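Local coordinates for protein chitin deacetylase 1 (Bombyx mori, PDB 5ZNT) that removes the N-acetyl groups from N-acetylglucosamine residues of chitin, giving chitosan and acetate, as a zinc-dependent deacetylase of carbohydrate esterase family 4, at residues 179-184 with 212-217; 170-175 with 190-195. All blocks are in the same frame, centred on the assembly; numbering follows the deposited sequence.

Contact 1: 179-184 with 212-217; sequences PPLWPY and VMNELD. Unlike the reference sequence in segment 179-184: Pro180 (reference Arg), Trp182 (reference Cys).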
# COMPACT_ATOMS: atom_id res chain seq x y z
N PRO A 179 4.82 -20.78 -5.98
CA PRO A 179 3.90 -19.65 -6.10
C PRO A 179 4.32 -18.43 -5.25
O PRO A 179 5.18 -18.58 -4.37
CB PRO A 179 2.57 -20.24 -5.62
CG PRO A 179 2.97 -21.30 -4.64
CD PRO A 179 4.29 -21.85 -5.12
N PRO A 180 3.74 -17.26 -5.53
CA PRO A 180 3.97 -16.09 -4.66
C PRO A 180 3.28 -16.28 -3.32
O PRO A 180 2.55 -17.25 -3.09
CB PRO A 180 3.36 -14.93 -5.45
CG PRO A 180 2.28 -15.59 -6.30
CD PRO A 180 2.87 -16.94 -6.68
N LEU A 181 3.49 -15.32 -2.41
CA LEU A 181 3.08 -15.47 -1.02
C LEU A 181 1.81 -14.67 -0.73
O LEU A 181 1.62 -13.58 -1.26
CB LEU A 181 4.21 -15.03 -0.07
CG LEU A 181 5.28 -16.06 0.30
CD1 LEU A 181 5.97 -16.61 -0.94
CD2 LEU A 181 6.32 -15.48 1.26
N TRP A 182 0.94 -15.25 0.11
CA TRP A 182 -0.19 -14.56 0.70
C TRP A 182 0.29 -13.67 1.85
O TRP A 182 1.34 -13.94 2.44
CB TRP A 182 -1.22 -15.57 1.22
CG TRP A 182 -2.11 -16.09 0.13
CD1 TRP A 182 -1.82 -17.06 -0.80
CD2 TRP A 182 -3.44 -15.63 -0.17
NE1 TRP A 182 -2.89 -17.23 -1.66
CE2 TRP A 182 -3.90 -16.38 -1.28
CE3 TRP A 182 -4.30 -14.68 0.41
CZ2 TRP A 182 -5.16 -16.18 -1.84
CZ3 TRP A 182 -5.55 -14.49 -0.16
CH2 TRP A 182 -5.97 -15.24 -1.26
N PRO A 183 -0.45 -12.61 2.19
CA PRO A 183 -0.13 -11.85 3.41
C PRO A 183 -0.04 -12.78 4.60
O PRO A 183 -0.60 -13.89 4.60
CB PRO A 183 -1.31 -10.88 3.56
CG PRO A 183 -1.83 -10.70 2.15
CD PRO A 183 -1.60 -12.04 1.45
N TYR A 184 0.67 -12.33 5.64
CA TYR A 184 0.82 -13.11 6.85
C TYR A 184 0.87 -12.15 8.03
O TYR A 184 1.18 -10.97 7.87
CB TYR A 184 2.06 -14.02 6.77
CG TYR A 184 3.35 -13.29 6.46
CD1 TYR A 184 4.10 -12.71 7.48
CD2 TYR A 184 3.82 -13.20 5.16
CE1 TYR A 184 5.27 -12.03 7.21
CE2 TYR A 184 4.99 -12.52 4.87
CZ TYR A 184 5.70 -11.94 5.90
OH TYR A 184 6.87 -11.27 5.63
N VAL A 212 2.69 -8.47 2.33
CA VAL A 212 4.02 -8.72 1.81
C VAL A 212 4.10 -8.29 0.36
O VAL A 212 3.13 -8.40 -0.41
CB VAL A 212 4.38 -10.21 1.99
CG1 VAL A 212 3.40 -11.13 1.22
CG2 VAL A 212 5.83 -10.49 1.59
N MET A 213 5.26 -7.77 -0.03
CA MET A 213 5.48 -7.24 -1.37
C MET A 213 6.22 -8.32 -2.16
O MET A 213 7.45 -8.40 -2.12
CB MET A 213 6.25 -5.93 -1.32
CG MET A 213 5.50 -4.81 -0.56
SD MET A 213 6.49 -3.27 -0.37
CE MET A 213 6.51 -2.64 -2.03
N ASN A 214 5.46 -9.16 -2.87
CA ASN A 214 6.07 -10.16 -3.74
C ASN A 214 6.79 -9.48 -4.89
O ASN A 214 6.21 -8.65 -5.59
CB ASN A 214 5.01 -11.11 -4.30
CG ASN A 214 4.44 -12.03 -3.27
OD1 ASN A 214 5.10 -12.98 -2.84
ND2 ASN A 214 3.19 -11.77 -2.86
N GLU A 215 8.04 -9.86 -5.12
CA GLU A 215 8.72 -9.38 -6.31
C GLU A 215 8.00 -9.89 -7.55
O GLU A 215 7.44 -10.98 -7.57
CB GLU A 215 10.17 -9.85 -6.34
CG GLU A 215 11.07 -9.16 -5.33
CD GLU A 215 12.52 -9.57 -5.52
OE1 GLU A 215 12.76 -10.73 -5.94
OE2 GLU A 215 13.40 -8.74 -5.26
N LEU A 216 8.02 -9.08 -8.60
CA LEU A 216 7.46 -9.48 -9.87
C LEU A 216 8.60 -10.00 -10.77
O LEU A 216 9.76 -9.63 -10.59
CB LEU A 216 6.73 -8.32 -10.55
CG LEU A 216 5.24 -8.07 -10.17
CD1 LEU A 216 4.95 -8.21 -8.72
CD2 LEU A 216 4.81 -6.68 -10.65
N ASP A 217 8.23 -10.88 -11.70
CA ASP A 217 9.17 -11.50 -12.64
C ASP A 217 9.33 -10.57 -13.84
O ASP A 217 8.37 -10.32 -14.58
CB ASP A 217 8.65 -12.88 -13.05
CG ASP A 217 9.58 -13.64 -14.01
OD1 ASP A 217 10.63 -13.11 -14.44
OD2 ASP A 217 9.24 -14.79 -14.33
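The carboxamide of Asn214 lies against the backbone of Leu181, and the phenol ring of Tyr184 meets Val212. Asn214 ND2 donates in its own amide plane to Leu181 O at 2.9 Å, on a lone pair and in the carbonyl plane. Its OD1 accepts from Leu181 N at 2.9 Å, the donor tilted 35° from the carbonyl plane; both bonds are nearly straight. CB of Pro180, an arginine in the reference sequence, and CB of Leu181 also rest against OD1. The Tyr184 ring takes Val212 obliquely, CE2 lying 3.7 Å from Val212 CB, while its OH is hydrogen-bonded to His192 NE2. Val212 sets CG1 between its own backbone N and carbonyl carbon (chi1 61°), which brings that methyl to 3.7 Å from Trp182 O. Replacing Asn214 by an alanine would probably leave Leu181 N and O without these partners and open a gap beside Pro180. Through this pair of bonds the side chain does what a neighbouring strand's backbone would do: at the end of strand 209-214 it pairs with the N-H and C=O of one residue, satisfying buried polar groups of the irregular segment 179-184 and fixing the rotation of its own amide.

Contact 2: 170-175 with 190-195; sequences STITAP and MPHRCH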
# COMPACT_ATOMS: atom_id res chain seq x y z
N SER A 170 3.36 -2.77 4.87
CA SER A 170 3.67 -3.24 3.52
C SER A 170 5.03 -2.66 3.14
O SER A 170 5.17 -1.79 2.27
CB SER A 170 2.60 -2.85 2.49
OG SER A 170 2.86 -3.52 1.24
N THR A 171 6.05 -3.14 3.83
CA THR A 171 7.44 -2.77 3.58
C THR A 171 8.33 -3.97 3.26
O THR A 171 9.34 -3.82 2.58
CB THR A 171 8.01 -2.03 4.80
OG1 THR A 171 7.12 -0.98 5.19
CG2 THR A 171 9.39 -1.48 4.51
N ILE A 172 7.96 -5.16 3.74
CA ILE A 172 8.81 -6.34 3.61
C ILE A 172 8.64 -6.92 2.22
O ILE A 172 7.52 -7.17 1.77
CB ILE A 172 8.47 -7.36 4.70
CG1 ILE A 172 8.85 -6.77 6.06
CG2 ILE A 172 9.19 -8.71 4.42
CD1 ILE A 172 8.38 -7.62 7.22
N THR A 173 9.75 -7.12 1.52
CA THR A 173 9.74 -7.72 0.19
C THR A 173 9.98 -9.22 0.28
O THR A 173 10.79 -9.68 1.09
CB THR A 173 10.81 -7.06 -0.69
OG1 THR A 173 10.49 -5.66 -0.87
CG2 THR A 173 10.84 -7.73 -2.01
N ALA A 174 9.25 -10.00 -0.53
CA ALA A 174 9.51 -11.43 -0.63
C ALA A 174 10.17 -11.72 -1.95
O ALA A 174 9.67 -11.27 -2.99
CB ALA A 174 8.22 -12.25 -0.49
N PRO A 175 11.28 -12.45 -1.99
CA PRO A 175 11.94 -12.71 -3.27
C PRO A 175 11.00 -13.44 -4.22
O PRO A 175 10.12 -14.19 -3.78
CB PRO A 175 13.16 -13.58 -2.89
CG PRO A 175 12.82 -14.18 -1.61
CD PRO A 175 11.95 -13.15 -0.87
N MET A 190 8.59 -15.04 9.95
CA MET A 190 8.34 -14.76 8.55
C MET A 190 8.53 -16.03 7.73
O MET A 190 9.49 -16.78 7.97
CB MET A 190 9.32 -13.70 8.03
CG MET A 190 9.12 -12.32 8.62
SD MET A 190 10.54 -11.27 8.24
CE MET A 190 10.64 -11.47 6.48
N PRO A 191 7.68 -16.29 6.74
CA PRO A 191 7.80 -17.52 5.95
C PRO A 191 8.76 -17.38 4.78
O PRO A 191 8.64 -18.13 3.81
CB PRO A 191 6.38 -17.75 5.45
CG PRO A 191 5.87 -16.31 5.24
CD PRO A 191 6.47 -15.51 6.37
N HIS A 192 9.70 -16.45 4.85
CA HIS A 192 10.65 -16.24 3.76
C HIS A 192 11.85 -15.49 4.31
O HIS A 192 11.80 -14.95 5.42
CB HIS A 192 10.04 -15.47 2.59
CG HIS A 192 9.57 -14.10 2.96
ND1 HIS A 192 10.40 -13.00 2.92
CD2 HIS A 192 8.37 -13.65 3.39
CE1 HIS A 192 9.72 -11.93 3.31
NE2 HIS A 192 8.49 -12.30 3.60
N ARG A 193 12.92 -15.47 3.54
CA ARG A 193 14.15 -14.80 3.94
C ARG A 193 13.95 -13.28 4.00
O ARG A 193 13.15 -12.70 3.25
CB ARG A 193 15.28 -15.09 2.95
CG ARG A 193 15.74 -16.54 2.90
CD ARG A 193 17.05 -16.64 2.13
NE ARG A 193 17.61 -17.98 2.30
CZ ARG A 193 17.25 -19.03 1.58
NH1 ARG A 193 16.32 -18.89 0.64
NH2 ARG A 193 17.79 -20.23 1.82
N CYS A 194 14.70 -12.65 4.89
CA CYS A 194 14.83 -11.19 4.87
C CYS A 194 15.56 -10.79 3.60
O CYS A 194 16.72 -11.15 3.40
CB CYS A 194 15.59 -10.73 6.11
SG CYS A 194 15.50 -8.93 6.35
N HIS A 195 14.88 -10.05 2.73
CA HIS A 195 15.32 -9.84 1.36
C HIS A 195 15.66 -8.37 1.12
O HIS A 195 14.92 -7.47 1.54
CB HIS A 195 14.23 -10.30 0.38
CG HIS A 195 14.65 -10.29 -1.06
ND1 HIS A 195 15.62 -11.14 -1.56
CD2 HIS A 195 14.22 -9.55 -2.11
CE1 HIS A 195 15.77 -10.91 -2.86
NE2 HIS A 195 14.93 -9.95 -3.21
O HOH W 1 12.61 -6.56 2.71
O HOH W 2 12.24 -9.39 3.32
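Ala174 and Pro175 each set a CB over the face of a histidine ring, a CH-pi contact in both cases. Ala174 CB sits almost exactly over the centre of the His192 ring, 4.0 Å from its centroid and 1° off the normal. Pro175 covers a face of the His195 ring in the same manner but offset toward the rim, its CB 3.8 Å from the centroid; the two side chains slide past each other in opposite directions. With CG anti to the backbone N (chi1 -173°), His195 turns its ring over Pro175.

Other side-chain contacts lie beside these CH-pi pairs. Ile172 CG2 comes to the edge of the His192 ring, in its plane, 3.4 Å from CE1, and also touches the methyl CE of Met190, whose chain bends at chi3 to reach it. Thr173 CG2 lies at the edge of the His195 ring, near its plane.

The first segment holds strand 173-174 of the mixed sheet, which runs parallel to strand 209-214; the second belongs to the long loop between strands 184-185 and 209-214, which is cross-linked within itself by the Cys194-Cys201 disulfide. Thr173 lies about 11 Å, side chain to side chain, from the zinc ligand His101.

Polar links between the backbones run through water. One water accepts from Thr173 N and donates to His195 O; a second donates to Thr173 O at 2.7 Å and accepts from His195 N at 2.8 Å, so the N-H and C=O of Thr173 and of His195 are bridged by two waters. Within the loop, His192 ND1 donates to Arg193 O at 2.8 Å, coming from above the carbonyl plane. The far nitrogen of His195, NE2, is hydrogen-bonded to Glu215 OE2.

Of the four segments, 170-175 comes first along the chain, carrying strand 173-174, then the irregular segment 179-184 entering strand 184-185, then the loop 190-195, and last 212-217 at the end of strand 209-214. Contact 2 closes the loop from 170-175 to 190-195, and contact 1 the one from 179-184 to 212-217; their segments alternate, so the two closures cross instead of nesting. Strands 173-174 and 209-214 are neighbours in the mixed sheet, and both contacts build on that pair. Tyr184 with His192 and Glu215 with His195, each probably hydrogen-bonded, join contact 1 to contact 2 directly, holding both loops to one sheet.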